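Local coordinates for ATP phosphoribosyltransferase regulatory subunit (Thermotoga maritima, PDB 1USY), which is probably required for the first step of histidine biosynthesis and may let histidine regulate ATP phosphoribosyltransferase activity by feedback, at residues 96-101 against 259-264; 19-24 against 106-111; 130-135 against 229-234. All blocks are in the same frame, centred on the assembly; numbering follows the deposited sequence.

Contact 1: residues 96-101 against 259-264; sequences EKVPRN and NGEKGV
With its CG anti to the backbone nitrogen (chi1 166°) and its chain bent at chi3 (93°), Arg100 swings its guanidinium across Lys262, whose CG stands beside its own backbone N. One face of the guanidinium rests on Lys262 CB, off-centre toward the rim, and Arg100 CZ is 3.5 Å from that carbon. At the guanidinium edge, Arg100 NH1 gives a weak hydrogen bond of 3.2 Å to Gly263 O; NH1 also binds Tyr256 O weakly. The Lys262 amine does not join in, as Arg100 NH2 and Lys262 NZ stay 5.3 Å apart. Nearer the backbone, Val264 CG2 packs at about a right angle against the Arg100 methylenes, 3.8 Å from Arg100 CB.

Strands 96-98 and 262-264 run antiparallel at 164°. Lys97 and Val264 form a hydrogen-bonded pair, Lys97 N to Val264 O at 2.9 Å and Val264 N to Lys97 O at 3.1 Å. Beyond this pair the peptide between Val98 and Pro99 is cis, and Arg100 N still reaches Lys262 O at 2.7 Å, from above the carbonyl plane. The Glu96 carboxylate comes near Val264 O, but both are acceptors; its OE1 is bound instead by Tyr256 OH. On the same strand Val98 CG1 meets Glu261 OE1 at 3.9 Å, while the other oxygen of Glu261 forms a salt bridge with Arg62.

Strand 262-269 lies between 86-98 and 248-257. The pair belongs to the largely antiparallel, helix-flanked sheet characteristic of the class II aminoacyl-tRNA synthetase fold; 71-83 and 86-98 probably correspond to its motif 2 hairpin.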
ATOM      1  N   GLU B  96      -7.486  32.447  -6.626  1.00 22.33           N
ATOM      2  CA  GLU B  96      -8.784  31.842  -6.496  1.00 24.80           C
ATOM      3  C   GLU B  96      -9.685  32.870  -5.786  1.00 23.37           C
ATOM      4  O   GLU B  96      -9.389  33.275  -4.660  1.00 27.80           O
ATOM      5  CB  GLU B  96      -8.604  30.572  -5.681  1.00 25.19           C
ATOM      6  CG  GLU B  96      -9.404  29.387  -6.155  1.00 36.03           C
ATOM      7  CD  GLU B  96      -9.138  29.012  -7.595  1.00 41.31           C
ATOM      8  OE1 GLU B  96     -10.057  29.223  -8.401  1.00 44.87           O
ATOM      9  OE2 GLU B  96      -8.049  28.469  -7.919  1.00 47.85           O
ATOM     10  N   LYS B  97     -10.735  33.342  -6.465  1.00 22.96           N
ATOM     11  CA  LYS B  97     -11.782  34.176  -5.832  1.00 19.57           C
ATOM     12  C   LYS B  97     -13.170  33.510  -5.898  1.00 20.04           C
ATOM     13  O   LYS B  97     -13.729  33.304  -6.967  1.00 24.67           O
ATOM     14  CB  LYS B  97     -11.829  35.570  -6.437  1.00 15.66           C
ATOM     15  CG  LYS B  97     -13.117  36.307  -6.179  1.00 18.45           C
ATOM     16  CD  LYS B  97     -13.007  37.493  -5.229  1.00 24.83           C
ATOM     17  CE  LYS B  97     -14.425  38.101  -5.041  1.00 26.88           C
ATOM     18  NZ  LYS B  97     -14.529  39.297  -4.193  1.00 25.85           N
ATOM     19  N   VAL B  98     -13.698  33.133  -4.745  1.00 23.88           N
ATOM     20  CA  VAL B  98     -15.024  32.541  -4.664  1.00 23.96           C
ATOM     21  C   VAL B  98     -15.730  33.256  -3.534  1.00 27.68           C
ATOM     22  O   VAL B  98     -15.294  33.133  -2.380  1.00 24.58           O
ATOM     23  CB  VAL B  98     -14.991  31.041  -4.285  1.00 23.51           C
ATOM     24  CG1 VAL B  98     -16.397  30.449  -4.303  1.00 24.67           C
ATOM     25  CG2 VAL B  98     -14.045  30.256  -5.179  1.00 25.29           C
ATOM     26  N   PRO B  99     -16.825  33.961  -3.825  1.00 27.26           N
ATOM     27  CA  PRO B  99     -17.529  33.958  -5.106  1.00 25.86           C
ATOM     28  C   PRO B  99     -17.149  35.096  -6.048  1.00 26.97           C
ATOM     29  O   PRO B  99     -16.781  36.195  -5.615  1.00 29.94           O
ATOM     30  CB  PRO B  99     -18.998  34.112  -4.697  1.00 27.38           C
ATOM     31  CG  PRO B  99     -18.978  34.346  -3.186  1.00 28.44           C
ATOM     32  CD  PRO B  99     -17.565  34.756  -2.829  1.00 30.93           C
ATOM     33  N   ARG B 100     -17.247  34.796  -7.340  1.00 28.02           N
ATOM     34  CA  ARG B 100     -17.141  35.772  -8.404  1.00 29.80           C
ATOM     35  C   ARG B 100     -18.432  36.544  -8.405  1.00 29.87           C
ATOM     36  O   ARG B 100     -19.502  35.980  -8.613  1.00 31.61           O
ATOM     37  CB  ARG B 100     -16.953  35.067  -9.747  1.00 32.42           C
ATOM     38  CG  ARG B 100     -17.168  35.947 -10.973  1.00 38.65           C
ATOM     39  CD  ARG B 100     -16.996  35.222 -12.293  1.00 43.13           C
ATOM     40  NE  ARG B 100     -18.261  34.696 -12.820  1.00 48.44           N
ATOM     41  CZ  ARG B 100     -18.634  33.418 -12.753  1.00 47.78           C
ATOM     42  NH1 ARG B 100     -17.853  32.509 -12.178  1.00 46.82           N
ATOM     43  NH2 ARG B 100     -19.795  33.038 -13.268  1.00 49.18           N
ATOM     44  N   ASN B 101     -18.340  37.835  -8.135  1.00 31.10           N
ATOM     45  CA  ASN B 101     -19.542  38.665  -8.056  1.00 31.37           C
ATOM     46  C   ASN B 101     -19.825  39.369  -9.394  1.00 31.22           C
ATOM     47  O   ASN B 101     -20.973  39.706  -9.706  1.00 24.89           O
ATOM     48  CB  ASN B 101     -19.460  39.660  -6.873  1.00 29.48           C
ATOM     49  CG  ASN B 101     -19.487  38.960  -5.510  1.00 32.02           C
ATOM     50  OD1 ASN B 101     -18.564  39.119  -4.704  1.00 27.07           O
ATOM     51  ND2 ASN B 101     -20.551  38.181  -5.249  1.00 33.73           N
ATOM     52  N   ASN B 259     -21.903  24.060  -7.741  1.00 48.22           N
ATOM     53  CA  ASN B 259     -23.208  24.101  -7.067  1.00 48.04           C
ATOM     54  C   ASN B 259     -23.736  25.516  -6.765  1.00 45.40           C
ATOM     55  O   ASN B 259     -23.675  25.978  -5.616  1.00 47.15           O
ATOM     56  CB  ASN B 259     -23.166  23.250  -5.787  1.00 54.30           C
ATOM     57  CG  ASN B 259     -22.761  21.814  -6.060  1.00 58.64           C
ATOM     58  OD1 ASN B 259     -23.594  20.975  -6.436  1.00 61.14           O
ATOM     59  ND2 ASN B 259     -21.479  21.525  -5.892  1.00 57.40           N
ATOM     60  N   GLY B 260     -24.248  26.192  -7.797  1.00 41.28           N
ATOM     61  CA  GLY B 260     -24.787  27.545  -7.675  1.00 46.21           C
ATOM     62  C   GLY B 260     -23.772  28.560  -7.166  1.00 47.87           C
ATOM     63  O   GLY B 260     -24.123  29.695  -6.796  1.00 49.29           O
ATOM     64  N   GLU B 261     -22.515  28.122  -7.166  1.00 46.64           N
ATOM     65  CA  GLU B 261     -21.377  28.873  -6.680  1.00 47.45           C
ATOM     66  C   GLU B 261     -20.408  29.253  -7.806  1.00 42.75           C
ATOM     67  O   GLU B 261     -19.673  28.403  -8.341  1.00 38.77           O
ATOM     68  CB  GLU B 261     -20.628  28.027  -5.659  1.00 51.42           C
ATOM     69  CG  GLU B 261     -21.302  27.983  -4.309  1.00 62.00           C
ATOM     70  CD  GLU B 261     -20.454  28.653  -3.250  1.00 67.05           C
ATOM     71  OE1 GLU B 261     -19.328  28.153  -2.995  1.00 71.14           O
ATOM     72  OE2 GLU B 261     -20.899  29.683  -2.691  1.00 67.36           O
ATOM     73  N   LYS B 262     -20.386  30.539  -8.122  1.00 36.87           N
ATOM     74  CA  LYS B 262     -19.468  31.068  -9.122  1.00 33.30           C
ATOM     75  C   LYS B 262     -18.107  31.472  -8.537  1.00 28.33           C
ATOM     76  O   LYS B 262     -18.046  32.264  -7.608  1.00 21.96           O
ATOM     77  CB  LYS B 262     -20.113  32.273  -9.814  1.00 32.74           C
ATOM     78  CG  LYS B 262     -21.216  31.919 -10.789  1.00 33.97           C
ATOM     79  CD  LYS B 262     -22.501  32.623 -10.405  1.00 41.54           C
ATOM     80  CE  LYS B 262     -23.215  33.219 -11.591  1.00 42.97           C
ATOM     81  NZ  LYS B 262     -24.671  33.220 -11.269  1.00 43.86           N
ATOM     82  N   GLY B 263     -17.029  30.952  -9.117  1.00 26.36           N
ATOM     83  CA  GLY B 263     -15.681  31.423  -8.814  1.00 27.83           C
ATOM     84  C   GLY B 263     -14.817  31.574 -10.051  1.00 24.97           C
ATOM     85  O   GLY B 263     -15.212  31.137 -11.112  1.00 23.59           O
ATOM     86  N   VAL B 264     -13.654  32.215  -9.909  1.00 27.80           N
ATOM     87  CA  VAL B 264     -12.646  32.319 -10.966  1.00 25.73           C
ATOM     88  C   VAL B 264     -11.315  31.992 -10.346  1.00 24.48           C
ATOM     89  O   VAL B 264     -11.093  32.240  -9.151  1.00 20.63           O
ATOM     90  CB  VAL B 264     -12.380  33.759 -11.445  1.00 27.96           C
ATOM     91  CG1 VAL B 264     -12.137  33.828 -12.969  1.00 33.19           C
ATOM     92  CG2 VAL B 264     -13.358  34.750 -10.909  1.00 28.18           C
TER

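Contact 2: residues 19-24 against 106-111; sequences KGFSPF and SLEVLE
Lys19 lays its aliphatic chain obliquely over the Glu108 carboxylate, its CB 3.6 Å from Glu108 CD. The chain then bends at chi2 to carry Lys19 NZ to within 3.5 Å of Glu108 OE1, a salt bridge at the long end of the range. Glu108 reaches out from helix 103-120 to meet it, CG anti to the backbone N (chi1 167°) and extended beyond.

The second carboxylate oxygen, OE2, is paired with Lys72 of strand 71-83. Lys72 NZ also bonds to Lys19 O, and so bridges two acceptors, Lys19 O and Glu108 OE2, that stand 3.4 Å apart.

Phe21 comes at Glu108 from the opposite direction. Its ring plane is turned 61° from the carboxylate, and its rim meets the glutamate stem, Phe21 CE1 lying 4.0 Å from Glu108 CG. One atom further, Phe21 CZ touches Val109 CG2 at 4.2 Å, the apolar part of the contact.

With Lys19 at one oxygen and Lys72 at the other, Glu108 is probably kept ionised, so that paired charge sits beside the Phe21-Val109 apolar touch where the loop before strand 22-23 meets the helix.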
ATOM      1  N   LYS B  19      -4.283  43.373  -4.289  1.00 18.78           N
ATOM      2  CA  LYS B  19      -5.605  43.136  -4.772  1.00 23.80           C
ATOM      3  C   LYS B  19      -6.412  42.447  -3.671  1.00 22.70           C
ATOM      4  O   LYS B  19      -7.554  42.064  -3.881  1.00 25.05           O
ATOM      5  CB  LYS B  19      -5.536  42.290  -6.048  1.00 28.43           C
ATOM      6  CG  LYS B  19      -4.882  42.993  -7.253  1.00 33.13           C
ATOM      7  CD  LYS B  19      -5.478  44.378  -7.532  1.00 39.86           C
ATOM      8  CE  LYS B  19      -5.375  44.781  -9.023  1.00 38.88           C
ATOM      9  NZ  LYS B  19      -6.195  46.010  -9.234  1.00 37.32           N
ATOM     10  N   GLY B  20      -5.819  42.306  -2.488  1.00 21.54           N
ATOM     11  CA  GLY B  20      -6.519  41.693  -1.387  1.00 18.18           C
ATOM     12  C   GLY B  20      -6.571  40.179  -1.420  1.00 21.83           C
ATOM     13  O   GLY B  20      -7.408  39.606  -0.737  1.00 24.92           O
ATOM     14  N   PHE B  21      -5.698  39.515  -2.182  1.00 17.21           N
ATOM     15  CA  PHE B  21      -5.616  38.066  -2.067  1.00 15.57           C
ATOM     16  C   PHE B  21      -4.741  37.718  -0.880  1.00 18.66           C
ATOM     17  O   PHE B  21      -3.758  38.399  -0.593  1.00 21.37           O
ATOM     18  CB  PHE B  21      -5.058  37.406  -3.321  1.00 17.90           C
ATOM     19  CG  PHE B  21      -5.915  37.577  -4.518  1.00 19.25           C
ATOM     20  CD1 PHE B  21      -5.950  38.799  -5.204  1.00 13.39           C
ATOM     21  CD2 PHE B  21      -6.709  36.520  -4.951  1.00 17.30           C
ATOM     22  CE1 PHE B  21      -6.764  38.954  -6.303  1.00 11.52           C
ATOM     23  CE2 PHE B  21      -7.546  36.666  -6.033  1.00 14.86           C
ATOM     24  CZ  PHE B  21      -7.563  37.877  -6.723  1.00 14.92           C
ATOM     25  N   SER B  22      -5.089  36.639  -0.203  1.00 14.81           N
ATOM     26  CA  SER B  22      -4.408  36.269   1.001  1.00 16.38           C
ATOM     27  C   SER B  22      -3.740  34.869   0.813  1.00 17.52           C
ATOM     28  O   SER B  22      -4.211  34.063   0.007  1.00 24.48           O
ATOM     29  CB  SER B  22      -5.411  36.387   2.158  1.00 10.65           C
ATOM     30  OG  SER B  22      -5.451  35.211   2.886  1.00 27.05           O
ATOM     31  N   PRO B  23      -2.646  34.576   1.518  1.00 13.28           N
ATOM     32  CA  PRO B  23      -1.860  33.383   1.204  1.00 15.50           C
ATOM     33  C   PRO B  23      -2.570  32.099   1.633  1.00 15.97           C
ATOM     34  O   PRO B  23      -3.329  32.074   2.595  1.00 22.54           O
ATOM     35  CB  PRO B  23      -0.545  33.603   1.961  1.00 18.24           C
ATOM     36  CG  PRO B  23      -0.768  34.825   2.865  1.00 15.19           C
ATOM     37  CD  PRO B  23      -2.133  35.292   2.697  1.00 10.90           C
ATOM     38  N   PHE B  24      -2.402  31.047   0.860  1.00 20.71           N
ATOM     39  CA  PHE B  24      -3.091  29.795   1.151  1.00 19.34           C
ATOM     40  C   PHE B  24      -2.070  28.683   0.985  1.00 17.56           C
ATOM     41  O   PHE B  24      -1.766  28.316  -0.132  1.00 19.89           O
ATOM     42  CB  PHE B  24      -4.272  29.617   0.193  1.00 18.75           C
ATOM     43  CG  PHE B  24      -4.974  28.313   0.340  1.00 20.41           C
ATOM     44  CD1 PHE B  24      -5.985  28.163   1.266  1.00 25.47           C
ATOM     45  CD2 PHE B  24      -4.627  27.221  -0.448  1.00 20.93           C
ATOM     46  CE1 PHE B  24      -6.650  26.926   1.416  1.00 24.72           C
ATOM     47  CE2 PHE B  24      -5.264  25.995  -0.312  1.00 23.26           C
ATOM     48  CZ  PHE B  24      -6.283  25.847   0.615  1.00 21.20           C
ATOM     49  N   SER B 106     -13.158  38.546 -12.340  1.00 21.85           N
ATOM     50  CA  SER B 106     -12.405  37.704 -13.252  1.00 20.13           C
ATOM     51  C   SER B 106     -11.296  38.517 -13.853  1.00 20.73           C
ATOM     52  O   SER B 106     -10.175  38.026 -13.981  1.00 19.79           O
ATOM     53  CB  SER B 106     -13.276  37.150 -14.379  1.00 21.68           C
ATOM     54  OG  SER B 106     -14.408  36.486 -13.886  1.00 23.27           O
ATOM     55  N   LEU B 107     -11.604  39.755 -14.235  1.00 16.26           N
ATOM     56  CA  LEU B 107     -10.571  40.650 -14.785  1.00 22.15           C
ATOM     57  C   LEU B 107      -9.372  40.920 -13.861  1.00 22.24           C
ATOM     58  O   LEU B 107      -8.242  40.932 -14.324  1.00 25.18           O
ATOM     59  CB  LEU B 107     -11.178  41.952 -15.290  1.00 23.15           C
ATOM     60  CG  LEU B 107     -12.342  41.752 -16.279  1.00 28.88           C
ATOM     61  CD1 LEU B 107     -13.236  43.010 -16.366  1.00 30.22           C
ATOM     62  CD2 LEU B 107     -11.836  41.323 -17.654  1.00 21.70           C
ATOM     63  N   GLU B 108      -9.627  41.092 -12.562  1.00 25.00           N
ATOM     64  CA  GLU B 108      -8.591  41.252 -11.551  1.00 25.89           C
ATOM     65  C   GLU B 108      -7.671  40.028 -11.501  1.00 25.22           C
ATOM     66  O   GLU B 108      -6.440  40.172 -11.462  1.00 27.55           O
ATOM     67  CB  GLU B 108      -9.229  41.536 -10.189  1.00 28.44           C
ATOM     68  CG  GLU B 108      -8.283  41.414  -9.005  1.00 29.29           C
ATOM     69  CD  GLU B 108      -8.648  42.339  -7.865  1.00 38.08           C
ATOM     70  OE1 GLU B 108      -8.434  43.565  -7.997  1.00 39.28           O
ATOM     71  OE2 GLU B 108      -9.134  41.845  -6.829  1.00 37.43           O
ATOM     72  N   VAL B 109      -8.253  38.831 -11.520  1.00 25.02           N
ATOM     73  CA  VAL B 109      -7.441  37.610 -11.630  1.00 24.80           C
ATOM     74  C   VAL B 109      -6.591  37.668 -12.892  1.00 25.31           C
ATOM     75  O   VAL B 109      -5.374  37.603 -12.820  1.00 29.31           O
ATOM     76  CB  VAL B 109      -8.283  36.321 -11.608  1.00 25.29           C
ATOM     77  CG1 VAL B 109      -7.378  35.078 -11.879  1.00 22.46           C
ATOM     78  CG2 VAL B 109      -9.051  36.204 -10.276  1.00 10.77           C
ATOM     79  N   LEU B 110      -7.232  37.853 -14.039  1.00 25.31           N
ATOM     80  CA  LEU B 110      -6.517  37.890 -15.307  1.00 22.22           C
ATOM     81  C   LEU B 110      -5.377  38.861 -15.229  1.00 23.72           C
ATOM     82  O   LEU B 110      -4.291  38.600 -15.737  1.00 28.39           O
ATOM     83  CB  LEU B 110      -7.436  38.360 -16.427  1.00 25.01           C
ATOM     84  CG  LEU B 110      -8.035  37.317 -17.364  1.00 26.29           C
ATOM     85  CD1 LEU B 110      -8.655  38.087 -18.454  1.00 26.28           C
ATOM     86  CD2 LEU B 110      -7.003  36.355 -17.882  1.00 14.22           C
ATOM     87  N   GLU B 111      -5.618  39.990 -14.589  1.00 20.89           N
ATOM     88  CA  GLU B 111      -4.680  41.068 -14.689  1.00 24.70           C
ATOM     89  C   GLU B 111      -3.398  40.676 -13.977  1.00 25.20           C
ATOM     90  O   GLU B 111      -2.312  40.861 -14.528  1.00 25.28           O
ATOM     91  CB  GLU B 111      -5.312  42.394 -14.250  1.00 27.53           C
ATOM     92  CG  GLU B 111      -4.721  43.064 -13.022  1.00 40.84           C
ATOM     93  CD  GLU B 111      -3.326  43.587 -13.270  1.00 49.21           C
ATOM     94  OE1 GLU B 111      -3.140  44.283 -14.302  1.00 59.51           O
ATOM     95  OE2 GLU B 111      -2.420  43.283 -12.448  1.00 49.24           O
TER

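Contact 3: residues 130-135 against 229-234; sequences GHTGVY and RTIEEY
Tyr135 crosses Ile231 at a slant, and its CB, 3.8 Å from Ile231 CD1, makes the first touch. The side chain leaves with CG beside the backbone N (chi1 -59°), and at the ring this CG is 4.1 Å from Ile231 CG1. Next along the ring, Tyr135 CD1 makes the nearest approach to Ile231 CG1, with CE1 4.0 Å from the same carbon. Val134 CG1 covers the centre of one ring face from within the same segment. At the tip, Tyr135 OH bonds to Leu225 O.

In the class II synthetase-like sheet, strand 125-131 lies between 220-223 and 237-243, so the linker containing 229-234 has to pass the end of 125-131. There Thr132 faces it, its backbone paired with Gly236.

Thr132 OG1 sits near two carbonyls, 3.6 Å from Tyr234 O and 3.8 Å from Thr230 O, both too long for a hydrogen bond. Its methyl, CG2, is 3.9 Å from Tyr234 O. Within the linker Thr230 O accepts Tyr234 N at 2.8 Å, closing a turn of the chain, while Thr230 OG1 is bound to Leu227 O.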
ATOM      1  N   GLY B 130     -11.259  32.429 -24.284  1.00 20.64           N
ATOM      2  CA  GLY B 130     -12.305  31.555 -24.757  1.00 15.78           C
ATOM      3  C   GLY B 130     -13.517  31.776 -23.873  1.00 18.95           C
ATOM      4  O   GLY B 130     -13.467  32.505 -22.879  1.00 15.05           O
ATOM      5  N   HIS B 131     -14.607  31.128 -24.235  1.00 14.62           N
ATOM      6  CA  HIS B 131     -15.791  31.198 -23.437  1.00 17.74           C
ATOM      7  C   HIS B 131     -16.594  29.961 -23.643  1.00 21.15           C
ATOM      8  O   HIS B 131     -16.879  29.544 -24.761  1.00 23.62           O
ATOM      9  CB  HIS B 131     -16.622  32.395 -23.829  1.00 21.99           C
ATOM     10  CG  HIS B 131     -17.617  32.800 -22.798  1.00  7.81           C
ATOM     11  ND1 HIS B 131     -17.432  33.899 -21.992  1.00 15.08           N
ATOM     12  CD2 HIS B 131     -18.810  32.269 -22.452  1.00 13.16           C
ATOM     13  CE1 HIS B 131     -18.487  34.048 -21.206  1.00 15.64           C
ATOM     14  NE2 HIS B 131     -19.330  33.061 -21.453  1.00 16.52           N
ATOM     15  N   THR B 132     -16.980  29.393 -22.529  1.00 20.33           N
ATOM     16  CA  THR B 132     -17.585  28.094 -22.499  1.00 18.30           C
ATOM     17  C   THR B 132     -19.066  28.186 -22.900  1.00 22.80           C
ATOM     18  O   THR B 132     -19.677  27.184 -23.263  1.00 20.94           O
ATOM     19  CB  THR B 132     -17.386  27.603 -21.079  1.00 19.11           C
ATOM     20  OG1 THR B 132     -17.303  26.183 -21.045  1.00 27.09           O
ATOM     21  CG2 THR B 132     -18.541  27.950 -20.217  1.00  9.37           C
ATOM     22  N   GLY B 133     -19.633  29.399 -22.875  1.00 24.19           N
ATOM     23  CA  GLY B 133     -21.042  29.616 -23.187  1.00 22.30           C
ATOM     24  C   GLY B 133     -21.367  29.549 -24.675  1.00 23.22           C
ATOM     25  O   GLY B 133     -22.496  29.744 -25.077  1.00 18.78           O
ATOM     26  N   VAL B 134     -20.375  29.237 -25.495  1.00 26.05           N
ATOM     27  CA  VAL B 134     -20.576  29.126 -26.936  1.00 26.38           C
ATOM     28  C   VAL B 134     -21.205  27.781 -27.376  1.00 24.27           C
ATOM     29  O   VAL B 134     -21.882  27.707 -28.399  1.00 23.91           O
ATOM     30  CB  VAL B 134     -19.242  29.422 -27.710  1.00 27.49           C
ATOM     31  CG1 VAL B 134     -18.109  28.528 -27.250  1.00 31.66           C
ATOM     32  CG2 VAL B 134     -19.422  29.263 -29.196  1.00 33.14           C
ATOM     33  N   TYR B 135     -20.994  26.732 -26.596  1.00 22.76           N
ATOM     34  CA  TYR B 135     -21.273  25.383 -27.076  1.00 20.45           C
ATOM     35  C   TYR B 135     -22.746  25.002 -27.148  1.00 20.87           C
ATOM     36  O   TYR B 135     -23.168  24.436 -28.154  1.00 16.38           O
ATOM     37  CB  TYR B 135     -20.436  24.347 -26.307  1.00 24.95           C
ATOM     38  CG  TYR B 135     -18.967  24.616 -26.454  1.00 15.95           C
ATOM     39  CD1 TYR B 135     -18.138  24.774 -25.347  1.00 20.17           C
ATOM     40  CD2 TYR B 135     -18.413  24.747 -27.723  1.00 24.03           C
ATOM     41  CE1 TYR B 135     -16.752  25.053 -25.507  1.00 13.77           C
ATOM     42  CE2 TYR B 135     -17.062  25.029 -27.908  1.00 17.05           C
ATOM     43  CZ  TYR B 135     -16.244  25.188 -26.808  1.00 19.58           C
ATOM     44  OH  TYR B 135     -14.927  25.451 -27.047  1.00  8.16           O
ATOM     45  N   ARG B 229     -13.309  20.654 -24.325  1.00 29.00           N
ATOM     46  CA  ARG B 229     -13.091  19.832 -23.090  1.00 33.36           C
ATOM     47  C   ARG B 229     -13.068  20.708 -21.844  1.00 35.27           C
ATOM     48  O   ARG B 229     -13.235  20.207 -20.721  1.00 42.59           O
ATOM     49  CB  ARG B 229     -11.767  19.040 -23.099  1.00 31.40           C
ATOM     50  CG  ARG B 229     -10.674  19.653 -23.950  1.00 24.78           C
ATOM     51  CD  ARG B 229      -9.686  20.497 -23.154  1.00 29.35           C
ATOM     52  NE  ARG B 229      -8.756  21.194 -24.033  1.00 40.31           N
ATOM     53  CZ  ARG B 229      -8.015  20.575 -24.957  1.00 48.49           C
ATOM     54  NH1 ARG B 229      -8.083  19.241 -25.117  1.00 48.30           N
ATOM     55  NH2 ARG B 229      -7.178  21.209 -25.783  1.00 49.57           N
ATOM     56  N   THR B 230     -12.944  22.036 -21.928  1.00 34.11           N
ATOM     57  CA  THR B 230     -13.139  22.914 -20.784  1.00 31.25           C
ATOM     58  C   THR B 230     -14.621  22.980 -20.353  1.00 36.38           C
ATOM     59  O   THR B 230     -14.951  23.655 -19.370  1.00 34.26           O
ATOM     60  CB  THR B 230     -12.693  24.305 -21.137  1.00 28.65           C
ATOM     61  OG1 THR B 230     -13.331  24.656 -22.366  1.00 28.47           O
ATOM     62  CG2 THR B 230     -11.202  24.348 -21.456  1.00 23.10           C
ATOM     63  N   ILE B 231     -15.504  22.290 -21.087  1.00 40.02           N
ATOM     64  CA  ILE B 231     -16.960  22.355 -20.861  1.00 43.60           C
ATOM     65  C   ILE B 231     -17.390  21.743 -19.530  1.00 44.21           C
ATOM     66  O   ILE B 231     -18.119  22.360 -18.748  1.00 47.93           O
ATOM     67  CB  ILE B 231     -17.738  21.712 -22.048  1.00 43.99           C
ATOM     68  CG1 ILE B 231     -18.570  22.766 -22.769  1.00 45.38           C
ATOM     69  CG2 ILE B 231     -18.612  20.537 -21.592  1.00 42.38           C
ATOM     70  CD1 ILE B 231     -19.982  22.272 -23.178  1.00 54.80           C
ATOM     71  N   GLU B 232     -16.918  20.537 -19.269  1.00 46.30           N
ATOM     72  CA  GLU B 232     -17.335  19.808 -18.084  1.00 50.98           C
ATOM     73  C   GLU B 232     -16.523  20.241 -16.854  1.00 48.78           C
ATOM     74  O   GLU B 232     -16.572  19.582 -15.815  1.00 49.78           O
ATOM     75  CB  GLU B 232     -17.237  18.291 -18.332  1.00 54.93           C
ATOM     76  CG  GLU B 232     -16.613  17.898 -19.678  1.00 62.25           C
ATOM     77  CD  GLU B 232     -15.108  17.636 -19.600  1.00 67.79           C
ATOM     78  OE1 GLU B 232     -14.510  17.188 -20.612  1.00 69.49           O
ATOM     79  OE2 GLU B 232     -14.510  17.876 -18.520  1.00 73.54           O
ATOM     80  N   GLU B 233     -15.783  21.344 -16.973  1.00 46.02           N
ATOM     81  CA  GLU B 233     -14.950  21.820 -15.876  1.00 45.03           C
ATOM     82  C   GLU B 233     -14.970  23.335 -15.650  1.00 42.92           C
ATOM     83  O   GLU B 233     -14.673  23.811 -14.557  1.00 46.56           O
ATOM     84  CB  GLU B 233     -13.510  21.304 -16.019  1.00 46.78           C
ATOM     85  CG  GLU B 233     -12.667  21.925 -17.118  1.00 50.69           C
ATOM     86  CD  GLU B 233     -11.604  20.976 -17.711  1.00 53.71           C
ATOM     87  OE1 GLU B 233     -10.877  21.412 -18.642  1.00 54.11           O
ATOM     88  OE2 GLU B 233     -11.488  19.798 -17.282  1.00 52.66           O
ATOM     89  N   TYR B 234     -15.314  24.089 -16.678  1.00 35.11           N
ATOM     90  CA  TYR B 234     -15.349  25.538 -16.564  1.00 29.13           C
ATOM     91  C   TYR B 234     -16.738  26.047 -16.948  1.00 24.13           C
ATOM     92  O   TYR B 234     -17.531  25.310 -17.534  1.00 18.88           O
ATOM     93  CB  TYR B 234     -14.293  26.167 -17.463  1.00 25.09           C
ATOM     94  CG  TYR B 234     -12.916  26.257 -16.884  1.00 25.56           C
ATOM     95  CD1 TYR B 234     -12.615  27.197 -15.897  1.00 25.75           C
ATOM     96  CD2 TYR B 234     -11.887  25.425 -17.355  1.00 30.18           C
ATOM     97  CE1 TYR B 234     -11.339  27.287 -15.358  1.00 30.69           C
ATOM     98  CE2 TYR B 234     -10.593  25.508 -16.835  1.00 30.47           C
ATOM     99  CZ  TYR B 234     -10.324  26.445 -15.834  1.00 32.78           C
ATOM    100  OH  TYR B 234      -9.046  26.559 -15.314  1.00 32.65           O
TER

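All three contacts reach the same mixed sheet, but at different places. Contact 1 joins two of its strands directly and is built on backbone bonds; contact 2 sets a helix beside the loop leading to strand 22-23, outermost in this chain, and relies on charge pairs and an aromatic ring; contact 3 sets a linker against the turn that follows a strand, by Tyr135-Ile231 packing and loose approaches of Thr132 to carbonyls. Contact 2 is the most buried, whereas contacts 1 and 3 each include an exposed residue. Contacts 1 and 2 touch: helix 103-120 follows strand 86-98 after a short loop, and its Ser106 lies against Arg100 and Val264. Contact 3 stands apart, touching neither.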